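Local structure of cellulose synthase 1 (Gluconacetobacter xylinus, 4I86) at residues Ile16-Ala21 with Val57-Val62; Gly25-Thr30 with Ser46-Leu51; Leu36-Ala41 with Phe95-Leu100. The protein carries a C-terminal regulatory domain of the PilZ family, a small beta-barrel fold of the kind that binds cyclic di-GMP. All coordinates share one frame; numbering follows the deposited sequence.

Interaction 1: Ile16-Ala21 with Val57-Val62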
ATOM      1  N   ILE A  16       8.949  -2.931   5.350  1.00 36.88           N
ATOM      2  CA  ILE A  16       8.900  -4.132   4.526  1.00 28.92           C
ATOM      3  C   ILE A  16       8.958  -3.792   3.056  1.00 29.32           C
ATOM      4  O   ILE A  16       8.342  -2.816   2.610  1.00 31.88           O
ATOM      5  CB  ILE A  16       7.675  -5.038   4.858  1.00 30.66           C
ATOM      6  CG1 ILE A  16       6.359  -4.399   4.432  1.00 30.42           C
ATOM      7  CG2 ILE A  16       7.639  -5.363   6.347  1.00 36.38           C
ATOM      8  CD1 ILE A  16       5.184  -5.334   4.577  1.00 31.62           C
ATOM      9  N   PRO A  17       9.725  -4.585   2.293  1.00 29.35           N
ATOM     10  CA  PRO A  17       9.857  -4.359   0.856  1.00 29.62           C
ATOM     11  C   PRO A  17       8.487  -4.459   0.180  1.00 24.90           C
ATOM     12  O   PRO A  17       7.675  -5.335   0.513  1.00 23.47           O
ATOM     13  CB  PRO A  17      10.751  -5.524   0.392  1.00 28.62           C
ATOM     14  CG  PRO A  17      11.437  -5.992   1.635  1.00 36.44           C
ATOM     15  CD  PRO A  17      10.465  -5.775   2.745  1.00 30.96           C
ATOM     16  N   VAL A  18       8.246  -3.579  -0.780  1.00 24.41           N
ATOM     17  CA  VAL A  18       7.025  -3.641  -1.561  1.00 25.10           C
ATOM     18  C   VAL A  18       7.336  -3.284  -2.999  1.00 28.25           C
ATOM     19  O   VAL A  18       8.326  -2.598  -3.276  1.00 27.84           O
ATOM     20  CB  VAL A  18       5.957  -2.673  -1.004  1.00 22.93           C
ATOM     21  CG1 VAL A  18       5.574  -3.055   0.418  1.00 23.66           C
ATOM     22  CG2 VAL A  18       6.471  -1.240  -1.043  1.00 27.23           C
ATOM     23  N   GLU A  19       6.492  -3.747  -3.917  1.00 24.90           N
ATOM     24  CA  GLU A  19       6.574  -3.322  -5.306  1.00 26.99           C
ATOM     25  C   GLU A  19       5.243  -2.676  -5.655  1.00 26.01           C
ATOM     26  O   GLU A  19       4.189  -3.129  -5.195  1.00 22.44           O
ATOM     27  CB  GLU A  19       6.852  -4.517  -6.226  1.00 23.39           C
ATOM     28  CG  GLU A  19       7.992  -5.404  -5.743  1.00 25.00           C
ATOM     29  CD  GLU A  19       7.703  -6.883  -5.939  1.00 38.83           C
ATOM     30  OE1 GLU A  19       6.508  -7.251  -6.057  1.00 40.82           O
ATOM     31  OE2 GLU A  19       8.668  -7.688  -5.986  1.00 45.04           O
ATOM     32  N   VAL A  20       5.288  -1.634  -6.474  1.00 23.77           N
ATOM     33  CA  VAL A  20       4.078  -0.903  -6.828  1.00 25.23           C
ATOM     34  C   VAL A  20       4.012  -0.672  -8.326  1.00 26.96           C
ATOM     35  O   VAL A  20       4.961  -0.172  -8.926  1.00 28.92           O
ATOM     36  CB  VAL A  20       4.039   0.475  -6.156  1.00 23.64           C
ATOM     37  CG1 VAL A  20       2.687   1.136  -6.415  1.00 22.83           C
ATOM     38  CG2 VAL A  20       4.336   0.347  -4.665  1.00 19.75           C
ATOM     39  N   ALA A  21       2.883  -1.035  -8.921  1.00 24.51           N
ATOM     40  CA  ALA A  21       2.637  -0.804 -10.329  1.00 27.24           C
ATOM     41  C   ALA A  21       1.347  -0.013 -10.487  1.00 27.79           C
ATOM     42  O   ALA A  21       0.386  -0.270  -9.752  1.00 25.49           O
ATOM     43  CB  ALA A  21       2.503  -2.127 -11.038  1.00 26.24           C
ATOM     44  N   VAL A  57      -3.417   1.678  -8.323  1.00 26.25           N
ATOM     45  CA  VAL A  57      -2.191   0.873  -8.387  1.00 23.43           C
ATOM     46  C   VAL A  57      -2.423  -0.489  -7.737  1.00 25.38           C
ATOM     47  O   VAL A  57      -3.489  -0.744  -7.151  1.00 22.49           O
ATOM     48  CB  VAL A  57      -1.009   1.548  -7.638  1.00 24.09           C
ATOM     49  CG1 VAL A  57      -0.746   2.973  -8.160  1.00 25.25           C
ATOM     50  CG2 VAL A  57      -1.251   1.554  -6.126  1.00 23.96           C
ATOM     51  N   TYR A  58      -1.432  -1.365  -7.861  1.00 19.15           N
ATOM     52  CA  TYR A  58      -1.402  -2.608  -7.122  1.00 20.12           C
ATOM     53  C   TYR A  58      -0.138  -2.574  -6.299  1.00 22.84           C
ATOM     54  O   TYR A  58       0.915  -2.157  -6.796  1.00 22.34           O
ATOM     55  CB  TYR A  58      -1.418  -3.829  -8.064  1.00 22.94           C
ATOM     56  CG  TYR A  58      -2.677  -3.932  -8.899  1.00 24.08           C
ATOM     57  CD1 TYR A  58      -3.885  -4.276  -8.314  1.00 22.45           C
ATOM     58  CD2 TYR A  58      -2.661  -3.683 -10.268  1.00 24.41           C
ATOM     59  CE1 TYR A  58      -5.046  -4.370  -9.062  1.00 23.13           C
ATOM     60  CE2 TYR A  58      -3.834  -3.779 -11.033  1.00 22.48           C
ATOM     61  CZ  TYR A  58      -5.014  -4.125 -10.417  1.00 23.61           C
ATOM     62  OH  TYR A  58      -6.180  -4.228 -11.143  1.00 27.57           O
ATOM     63  N   ILE A  59      -0.249  -2.980  -5.035  1.00 20.15           N
ATOM     64  CA  ILE A  59       0.900  -3.076  -4.154  1.00 19.96           C
ATOM     65  C   ILE A  59       1.151  -4.548  -3.838  1.00 22.39           C
ATOM     66  O   ILE A  59       0.229  -5.286  -3.492  1.00 18.67           O
ATOM     67  CB  ILE A  59       0.680  -2.281  -2.850  1.00 22.25           C
ATOM     68  CG1 ILE A  59       0.535  -0.787  -3.164  1.00 23.50           C
ATOM     69  CG2 ILE A  59       1.815  -2.509  -1.874  1.00 19.55           C
ATOM     70  CD1 ILE A  59       0.416   0.070  -1.949  1.00 23.12           C
ATOM     71  N   ARG A  60       2.394  -4.986  -4.012  1.00 20.53           N
ATOM     72  CA  ARG A  60       2.737  -6.373  -3.744  1.00 22.03           C
ATOM     73  C   ARG A  60       3.826  -6.441  -2.685  1.00 23.46           C
ATOM     74  O   ARG A  60       4.754  -5.631  -2.670  1.00 24.03           O
ATOM     75  CB  ARG A  60       3.191  -7.068  -5.024  1.00 21.25           C
ATOM     76  CG  ARG A  60       3.677  -8.496  -4.813  1.00 22.88           C
ATOM     77  CD  ARG A  60       3.979  -9.183  -6.122  1.00 24.03           C
ATOM     78  NE  ARG A  60       4.322 -10.586  -5.895  1.00 30.79           N
ATOM     79  CZ  ARG A  60       5.563 -11.028  -5.710  1.00 37.05           C
ATOM     80  NH1 ARG A  60       6.578 -10.174  -5.731  1.00 34.34           N
ATOM     81  NH2 ARG A  60       5.784 -12.323  -5.499  1.00 41.10           N
ATOM     82  N   THR A  61       3.712  -7.409  -1.792  1.00 22.40           N
ATOM     83  CA  THR A  61       4.739  -7.611  -0.784  1.00 23.35           C
ATOM     84  C   THR A  61       4.596  -9.016  -0.254  1.00 24.07           C
ATOM     85  O   THR A  61       3.699  -9.762  -0.680  1.00 22.10           O
ATOM     86  CB  THR A  61       4.601  -6.577   0.372  1.00 29.72           C
ATOM     87  OG1 THR A  61       5.714  -6.695   1.266  1.00 30.25           O
ATOM     88  CG2 THR A  61       3.276  -6.780   1.142  1.00 26.12           C
ATOM     89  N   VAL A  62       5.477  -9.373   0.672  1.00 25.85           N
ATOM     90  CA  VAL A  62       5.436 -10.686   1.310  1.00 26.60           C
ATOM     91  C   VAL A  62       5.476 -10.535   2.834  1.00 28.67           C
ATOM     92  O   VAL A  62       6.156  -9.661   3.380  1.00 30.66           O
ATOM     93  CB  VAL A  62       6.590 -11.593   0.791  1.00 29.09           C
ATOM     94  CG1 VAL A  62       6.649 -12.924   1.561  1.00 31.08           C
ATOM     95  CG2 VAL A  62       6.431 -11.845  -0.716  1.00 27.61           C
TER
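Four backbone hydrogen bonds tie E19 to R60 and A21 to Y58, the two hydrogen-bonded pairs of this antiparallel ladder. R60 N gives to E19 O at 2.8 Å, E19 N gives back to R60 O, and the second pair repeats the exchange. Between them V20 sits opposite I59 as a non-hydrogen-bonded pair, with V20 CA 3.4 Å from Y58 O in a CA-H...O contact.

One salt bridge lies above the strands. E19 and R60 run side by side, pointing the same way, and R60 NH1 donates to E19 OE1 at 2.9 Å with an N-H...O angle of 167°. OE1 uses its syn lone pair and lies in the guanidinium plane; the carboxylate is turned only 15° from that plane. R60 stays extended from CG to NE, and its NE is salt-bridged to E67, which should help fix the guanidinium's rotation.

Strands 17-22 and 55-63 are neighbours in the curled antiparallel sheet of the PilZ barrel, and the opposite face, with V18, V20, V57, I59 and T61, is buried. V20 CG1 packs on V57 CB at 3.9 Å, while F84 touches V20, V57 and I59 from strand 82-86.

Where strand 17-22 begins, P17 O receives T61 OG1 of the partner strand, swung opposite the threonine N (chi1 -173°), though the 2.5 Å between T61 OG1 and P17 O is too short to trust in detail. I16 CD1 crosses T61, 3.6 Å from its OG1.

Interaction 2: Gly25-Thr30 with Ser46-Leu51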
ATOM      1  N   GLY A  25       0.216  -0.754 -16.000  1.00 33.85           N
ATOM      2  CA  GLY A  25       1.544  -1.352 -16.044  1.00 35.46           C
ATOM      3  C   GLY A  25       2.623  -0.453 -16.626  1.00 38.45           C
ATOM      4  O   GLY A  25       3.773  -0.883 -16.783  1.00 39.94           O
ATOM      5  N   SER A  26       2.264   0.792 -16.934  1.00 34.53           N
ATOM      6  CA  SER A  26       3.214   1.766 -17.491  1.00 40.56           C
ATOM      7  C   SER A  26       4.253   2.211 -16.463  1.00 37.42           C
ATOM      8  O   SER A  26       5.346   2.672 -16.813  1.00 36.22           O
ATOM      9  CB  SER A  26       2.477   2.984 -18.065  1.00 40.55           C
ATOM     10  OG  SER A  26       1.524   3.491 -17.139  1.00 45.32           O
ATOM     11  N   ILE A  27       3.916   2.072 -15.186  1.00 35.44           N
ATOM     12  CA  ILE A  27       4.859   2.411 -14.120  1.00 31.50           C
ATOM     13  C   ILE A  27       4.990   1.277 -13.104  1.00 32.14           C
ATOM     14  O   ILE A  27       3.989   0.689 -12.675  1.00 32.72           O
ATOM     15  CB  ILE A  27       4.451   3.713 -13.395  1.00 34.54           C
ATOM     16  CG1 ILE A  27       4.349   4.879 -14.389  1.00 34.63           C
ATOM     17  CG2 ILE A  27       5.430   4.038 -12.278  1.00 35.20           C
ATOM     18  CD1 ILE A  27       3.724   6.142 -13.801  1.00 40.56           C
ATOM     19  N   ILE A  28       6.230   0.978 -12.732  1.00 27.08           N
ATOM     20  CA  ILE A  28       6.540  -0.041 -11.737  1.00 32.14           C
ATOM     21  C   ILE A  28       7.749   0.385 -10.924  1.00 36.44           C
ATOM     22  O   ILE A  28       8.820   0.650 -11.488  1.00 36.88           O
ATOM     23  CB  ILE A  28       6.889  -1.390 -12.378  1.00 31.47           C
ATOM     24  CG1 ILE A  28       5.715  -1.932 -13.199  1.00 27.37           C
ATOM     25  CG2 ILE A  28       7.329  -2.387 -11.304  1.00 29.41           C
ATOM     26  CD1 ILE A  28       5.998  -3.299 -13.765  1.00 33.58           C
ATOM     27  N   VAL A  29       7.589   0.448  -9.602  1.00 30.92           N
ATOM     28  CA  VAL A  29       8.701   0.837  -8.741  1.00 32.37           C
ATOM     29  C   VAL A  29       8.770  -0.058  -7.528  1.00 30.72           C
ATOM     30  O   VAL A  29       7.830  -0.799  -7.237  1.00 29.58           O
ATOM     31  CB  VAL A  29       8.598   2.317  -8.279  1.00 35.32           C
ATOM     32  CG1 VAL A  29       8.406   3.243  -9.477  1.00 31.92           C
ATOM     33  CG2 VAL A  29       7.441   2.481  -7.291  1.00 35.17           C
ATOM     34  N   THR A  30       9.893   0.024  -6.824  1.00 31.93           N
ATOM     35  CA  THR A  30      10.133  -0.756  -5.623  1.00 33.04           C
ATOM     36  C   THR A  30      10.391   0.225  -4.480  1.00 34.02           C
ATOM     37  O   THR A  30      10.700   1.387  -4.734  1.00 36.87           O
ATOM     38  CB  THR A  30      11.344  -1.700  -5.844  1.00 33.79           C
ATOM     39  OG1 THR A  30      11.056  -2.573  -6.949  1.00 39.92           O
ATOM     40  CG2 THR A  30      11.615  -2.542  -4.616  1.00 35.41           C
ATOM     41  N   SER A  46      10.165   6.360  -4.876  1.00 43.68           N
ATOM     42  CA  SER A  46      10.190   7.481  -5.811  1.00 48.96           C
ATOM     43  C   SER A  46       9.301   7.218  -7.022  1.00 47.79           C
ATOM     44  O   SER A  46       9.612   6.367  -7.860  1.00 56.25           O
ATOM     45  CB  SER A  46      11.627   7.789  -6.250  1.00 54.31           C
ATOM     46  OG  SER A  46      12.477   7.967  -5.119  1.00 56.54           O
ATOM     47  N   TRP A  47       8.195   7.957  -7.100  1.00 47.54           N
ATOM     48  CA  TRP A  47       7.226   7.857  -8.196  1.00 46.90           C
ATOM     49  C   TRP A  47       7.643   8.767  -9.359  1.00 52.19           C
ATOM     50  O   TRP A  47       7.818   9.976  -9.171  1.00 50.94           O
ATOM     51  CB  TRP A  47       5.833   8.242  -7.678  1.00 44.46           C
ATOM     52  CG  TRP A  47       4.666   7.847  -8.551  1.00 41.82           C
ATOM     53  CD1 TRP A  47       3.849   8.685  -9.255  1.00 42.31           C
ATOM     54  CD2 TRP A  47       4.175   6.515  -8.790  1.00 37.64           C
ATOM     55  NE1 TRP A  47       2.888   7.959  -9.925  1.00 40.69           N
ATOM     56  CE2 TRP A  47       3.063   6.628  -9.652  1.00 37.94           C
ATOM     57  CE3 TRP A  47       4.567   5.243  -8.357  1.00 37.74           C
ATOM     58  CZ2 TRP A  47       2.339   5.515 -10.090  1.00 35.42           C
ATOM     59  CZ3 TRP A  47       3.850   4.139  -8.796  1.00 33.04           C
ATOM     60  CH2 TRP A  47       2.749   4.283  -9.649  1.00 32.31           C
ATOM     61  N   PRO A  48       7.792   8.189 -10.566  1.00 53.35           N
ATOM     62  CA  PRO A  48       8.375   8.870 -11.734  1.00 53.34           C
ATOM     63  C   PRO A  48       7.381   9.660 -12.581  1.00 55.76           C
ATOM     64  O   PRO A  48       7.518   9.691 -13.803  1.00 61.50           O
ATOM     65  CB  PRO A  48       8.907   7.706 -12.570  1.00 51.43           C
ATOM     66  CG  PRO A  48       7.900   6.618 -12.310  1.00 48.30           C
ATOM     67  CD  PRO A  48       7.513   6.766 -10.847  1.00 47.34           C
ATOM     68  N   ALA A  49       6.391  10.277 -11.956  1.00 54.06           N
ATOM     69  CA  ALA A  49       5.477  11.137 -12.686  1.00 59.99           C
ATOM     70  C   ALA A  49       4.785  12.064 -11.712  1.00 59.51           C
ATOM     71  O   ALA A  49       4.819  11.839 -10.502  1.00 59.63           O
ATOM     72  CB  ALA A  49       4.460  10.307 -13.457  1.00 57.55           C
ATOM     73  N   LYS A  50       4.175  13.118 -12.240  1.00 61.35           N
ATOM     74  CA  LYS A  50       3.394  14.007 -11.403  1.00 59.95           C
ATOM     75  C   LYS A  50       1.988  13.464 -11.281  1.00 57.96           C
ATOM     76  O   LYS A  50       1.371  13.064 -12.271  1.00 56.52           O
ATOM     77  CB  LYS A  50       3.389  15.440 -11.939  1.00 60.60           C
ATOM     78  CG  LYS A  50       4.558  16.258 -11.418  1.00 61.45           C
ATOM     79  CD  LYS A  50       4.690  16.067  -9.908  1.00 66.24           C
ATOM     80  CE  LYS A  50       5.722  17.009  -9.300  1.00 68.01           C
ATOM     81  NZ  LYS A  50       5.811  16.835  -7.820  1.00 62.89           N
ATOM     82  N   LEU A  51       1.502  13.423 -10.048  1.00 57.78           N
ATOM     83  CA  LEU A  51       0.175  12.909  -9.780  1.00 56.33           C
ATOM     84  C   LEU A  51      -0.873  13.944 -10.154  1.00 55.93           C
ATOM     85  O   LEU A  51      -0.871  15.049  -9.604  1.00 57.48           O
ATOM     86  CB  LEU A  51       0.038  12.584  -8.292  1.00 48.65           C
ATOM     87  CG  LEU A  51      -0.260  11.142  -7.897  1.00 51.11           C
ATOM     88  CD1 LEU A  51      -0.348  10.250  -9.134  1.00 50.76           C
ATOM     89  CD2 LEU A  51       0.803  10.641  -6.933  1.00 47.13           C
TER
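I27, whose side chain packs on W47, P48 and A49, has its backbone N bonded to N22 OD1, and the neighbouring S26 OG bonds to ND2 of the same asparagine. N22 thus holds the turn that joins two antiparallel strands of the PilZ barrel, 17-22 and 28-36; I27 faces the loop between strands 40-44 and 55-63. No hydrogen bond crosses from 25-30 to 46-51; the contact is apolar and lies at the surface.

Its main feature is a CH-pi interaction. I27 CG2 stands over one face of the W47 indole, 3.9 Å from the centroid of the six-membered ring and 16° off the normal. With CG1 beside the backbone N (chi1 -57°), the CG2 branch is the one laid on the ring, while CD1 reaches its rim at W47 CZ2, 4.0 Å away. P48 CD lies over that same indole face, so I27 and the proline share it, and I27 CG2 touches P48 CG at 3.6 Å as the two side chains slide past each other in opposite directions.

V29 approaches differently, crossing W47 at about a right angle: its CG2 comes to the indole edge near CE3. The indole also touches V20 and N22, and I74 and A77, which joins the loop to strands 17-22 and 66-77 of the barrel. The other V29 branch, CG1, rests 3.9 Å from P48 CD and 3.7 Å from the carbonyl oxygen of S46.

Interaction 3: Leu36-Ala41 with Phe95-Leu100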
ATOM      1  N   LEU A  36       1.802   1.181   8.043  1.00 28.79           N
ATOM      2  CA  LEU A  36       0.637   0.580   7.417  1.00 27.06           C
ATOM      3  C   LEU A  36      -0.514   0.818   8.366  1.00 26.12           C
ATOM      4  O   LEU A  36      -0.320   0.861   9.568  1.00 26.82           O
ATOM      5  CB  LEU A  36       0.849  -0.924   7.211  1.00 27.46           C
ATOM      6  CG  LEU A  36       1.914  -1.252   6.158  1.00 28.45           C
ATOM      7  CD1 LEU A  36       2.339  -2.691   6.227  1.00 34.28           C
ATOM      8  CD2 LEU A  36       1.382  -0.957   4.784  1.00 25.07           C
ATOM      9  N   SER A  37      -1.711   0.996   7.822  1.00 24.38           N
ATOM     10  CA  SER A  37      -2.902   1.114   8.646  1.00 26.81           C
ATOM     11  C   SER A  37      -4.053   0.428   7.931  1.00 25.72           C
ATOM     12  O   SER A  37      -3.911  -0.008   6.776  1.00 22.55           O
ATOM     13  CB  SER A  37      -3.247   2.588   8.880  1.00 27.90           C
ATOM     14  OG  SER A  37      -3.386   3.243   7.633  1.00 26.69           O
ATOM     15  N   MET A  38      -5.192   0.340   8.607  1.00 24.46           N
ATOM     16  CA  MET A  38      -6.409  -0.124   7.956  1.00 26.59           C
ATOM     17  C   MET A  38      -6.824   0.821   6.813  1.00 25.77           C
ATOM     18  O   MET A  38      -7.585   0.438   5.930  1.00 24.14           O
ATOM     19  CB  MET A  38      -7.543  -0.270   8.977  1.00 30.59           C
ATOM     20  CG  MET A  38      -7.409  -1.490   9.890  1.00 25.90           C
ATOM     21  SD  MET A  38      -7.167  -3.063   9.034  1.00 23.97           S
ATOM     22  CE  MET A  38      -8.593  -3.120   7.925  1.00 23.34           C
ATOM     23  N   GLY A  39      -6.317   2.052   6.826  1.00 23.41           N
ATOM     24  CA  GLY A  39      -6.676   3.022   5.800  1.00 27.38           C
ATOM     25  C   GLY A  39      -5.785   2.958   4.558  1.00 22.81           C
ATOM     26  O   GLY A  39      -6.246   3.135   3.428  1.00 20.22           O
ATOM     27  N   GLY A  40      -4.502   2.710   4.772  1.00 21.82           N
ATOM     28  CA  GLY A  40      -3.551   2.662   3.677  1.00 21.15           C
ATOM     29  C   GLY A  40      -2.110   2.445   4.083  1.00 24.61           C
ATOM     30  O   GLY A  40      -1.806   1.754   5.073  1.00 22.97           O
ATOM     31  N   ALA A  41      -1.209   3.021   3.290  1.00 23.58           N
ATOM     32  CA  ALA A  41       0.222   2.804   3.483  1.00 28.40           C
ATOM     33  C   ALA A  41       1.022   4.078   3.270  1.00 24.87           C
ATOM     34  O   ALA A  41       0.636   4.939   2.487  1.00 27.82           O
ATOM     35  CB  ALA A  41       0.717   1.718   2.536  1.00 27.48           C
ATOM     36  N   PHE A  95      -9.727  -8.622   3.815  1.00 19.63           N
ATOM     37  CA  PHE A  95      -8.901  -9.466   4.668  1.00 19.85           C
ATOM     38  C   PHE A  95      -7.429  -9.525   4.304  1.00 20.81           C
ATOM     39  O   PHE A  95      -6.607  -9.890   5.142  1.00 18.72           O
ATOM     40  CB  PHE A  95      -9.489 -10.876   4.811  1.00 21.21           C
ATOM     41  CG  PHE A  95     -10.635 -10.944   5.779  1.00 18.57           C
ATOM     42  CD1 PHE A  95     -10.405 -10.867   7.144  1.00 19.98           C
ATOM     43  CD2 PHE A  95     -11.938 -11.052   5.328  1.00 21.79           C
ATOM     44  CE1 PHE A  95     -11.468 -10.908   8.049  1.00 21.64           C
ATOM     45  CE2 PHE A  95     -13.004 -11.107   6.226  1.00 23.00           C
ATOM     46  CZ  PHE A  95     -12.760 -11.033   7.586  1.00 23.40           C
ATOM     47  N   SER A  96      -7.080  -9.156   3.078  1.00 18.87           N
ATOM     48  CA  SER A  96      -5.665  -9.042   2.745  1.00 20.29           C
ATOM     49  C   SER A  96      -5.091  -7.870   3.510  1.00 17.94           C
ATOM     50  O   SER A  96      -3.994  -7.951   4.056  1.00 16.32           O
ATOM     51  CB  SER A  96      -5.466  -8.834   1.249  1.00 21.69           C
ATOM     52  OG  SER A  96      -5.939  -9.970   0.551  1.00 23.51           O
ATOM     53  N   VAL A  97      -5.855  -6.782   3.569  1.00 17.87           N
ATOM     54  CA  VAL A  97      -5.451  -5.607   4.338  1.00 18.55           C
ATOM     55  C   VAL A  97      -5.323  -5.961   5.817  1.00 16.34           C
ATOM     56  O   VAL A  97      -4.343  -5.601   6.448  1.00 16.35           O
ATOM     57  CB  VAL A  97      -6.439  -4.436   4.171  1.00 18.50           C
ATOM     58  CG1 VAL A  97      -6.089  -3.282   5.145  1.00 17.96           C
ATOM     59  CG2 VAL A  97      -6.431  -3.953   2.731  1.00 18.61           C
ATOM     60  N   ILE A  98      -6.317  -6.663   6.362  1.00 16.91           N
ATOM     61  CA  ILE A  98      -6.274  -7.112   7.752  1.00 20.64           C
ATOM     62  C   ILE A  98      -5.046  -8.000   8.002  1.00 18.62           C
ATOM     63  O   ILE A  98      -4.323  -7.822   8.992  1.00 19.47           O
ATOM     64  CB  ILE A  98      -7.588  -7.844   8.162  1.00 16.60           C
ATOM     65  CG1 ILE A  98      -8.769  -6.871   8.181  1.00 17.98           C
ATOM     66  CG2 ILE A  98      -7.435  -8.562   9.492  1.00 17.79           C
ATOM     67  CD1 ILE A  98     -10.139  -7.532   8.432  1.00 16.90           C
ATOM     68  N   ARG A  99      -4.802  -8.958   7.111  1.00 17.72           N
ATOM     69  CA  ARG A  99      -3.674  -9.875   7.300  1.00 22.01           C
ATOM     70  C   ARG A  99      -2.347  -9.122   7.361  1.00 20.50           C
ATOM     71  O   ARG A  99      -1.482  -9.453   8.159  1.00 22.35           O
ATOM     72  CB  ARG A  99      -3.616 -10.929   6.183  1.00 23.11           C
ATOM     73  CG  ARG A  99      -4.630 -12.062   6.336  1.00 27.10           C
ATOM     74  CD  ARG A  99      -4.305 -13.235   5.379  1.00 32.46           C
ATOM     75  NE  ARG A  99      -4.786 -12.979   4.035  1.00 38.30           N
ATOM     76  CZ  ARG A  99      -4.082 -13.174   2.928  1.00 33.89           C
ATOM     77  NH1 ARG A  99      -2.847 -13.650   2.984  1.00 37.79           N
ATOM     78  NH2 ARG A  99      -4.630 -12.897   1.759  1.00 33.97           N
ATOM     79  N   LEU A 100      -2.188  -8.141   6.479  1.00 19.26           N
ATOM     80  CA  LEU A 100      -1.010  -7.283   6.448  1.00 20.57           C
ATOM     81  C   LEU A 100      -0.832  -6.473   7.726  1.00 22.05           C
ATOM     82  O   LEU A 100       0.210  -6.556   8.381  1.00 23.35           O
ATOM     83  CB  LEU A 100      -1.086  -6.323   5.258  1.00 18.01           C
ATOM     84  CG  LEU A 100       0.042  -5.295   5.066  1.00 23.91           C
ATOM     85  CD1 LEU A 100       1.414  -5.973   4.973  1.00 23.26           C
ATOM     86  CD2 LEU A 100      -0.216  -4.423   3.819  1.00 21.19           C
TER
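No aromatic ring or other flat side chain takes part where L36 and M38 meet V97, I98 and L100; the touching groups are aliphatic branches and one thioether. The flat group close by is the indole of W86, which L36, V97 and L100 all touch and whose NE1 is hydrogen-bonded to S37 O.

L36 and L100 cross at about a right angle. L36 CD1 lies against the branched end of L100, 3.6 Å from L100 CD1, and L36 CD2 lies 3.9 Å from L100 CD2. M38 reaches the helix by its methyl: bends at chi2 (-52°) and chi3 (-56°) turn its end to the helix, and CE settles between two residues, 3.7 Å from V97 CG1 and 3.8 Å from I98 CG1.

The loop carrying M38 is internally braced. S37 OG accepts from G40 N at 3.1 Å and from G39 N at 3.3 Å, an ST turn and ST motif together, while S37 N donates to G40 O. This serine and G40 belong to the (D/N)xSxxG signature of PilZ domains. S37 and M38 also touch R11 and R7, the arginines of the family's RxxxR motif.

Helix 91-105 lies against the barrel through V97 and L100, which also pack on L70 of strand 66-77, L100 reaching L68 as well. On the other side of the contact L36 ends strand 28-36 and G40 and A41 open strand 40-44, bonded by A41 to F84 of strand 82-86.

Interaction 3 is buried, interaction 1 partly so, and interaction 2 lies at the surface, its centre about 14 Å from the centre of the chain. Only interaction 1 pairs strands directly, so backbone hydrogen bonds and a salt bridge carry it. Interaction 2 sets the start of strand 28-36 against a loop, interaction 3 the end of that strand and the following loop against helix 91-105; both rely on apolar side chains, with an indole face in interaction 2 and a thioether in interaction 3. Interactions 1 and 2 adjoin through neighbouring strands 17-22 and 28-36, with a probable bond from V20 N to V29 O. Interactions 1 and 3 meet where I16 CD1 packs on L36 and L100. Interactions 2 and 3 do not touch.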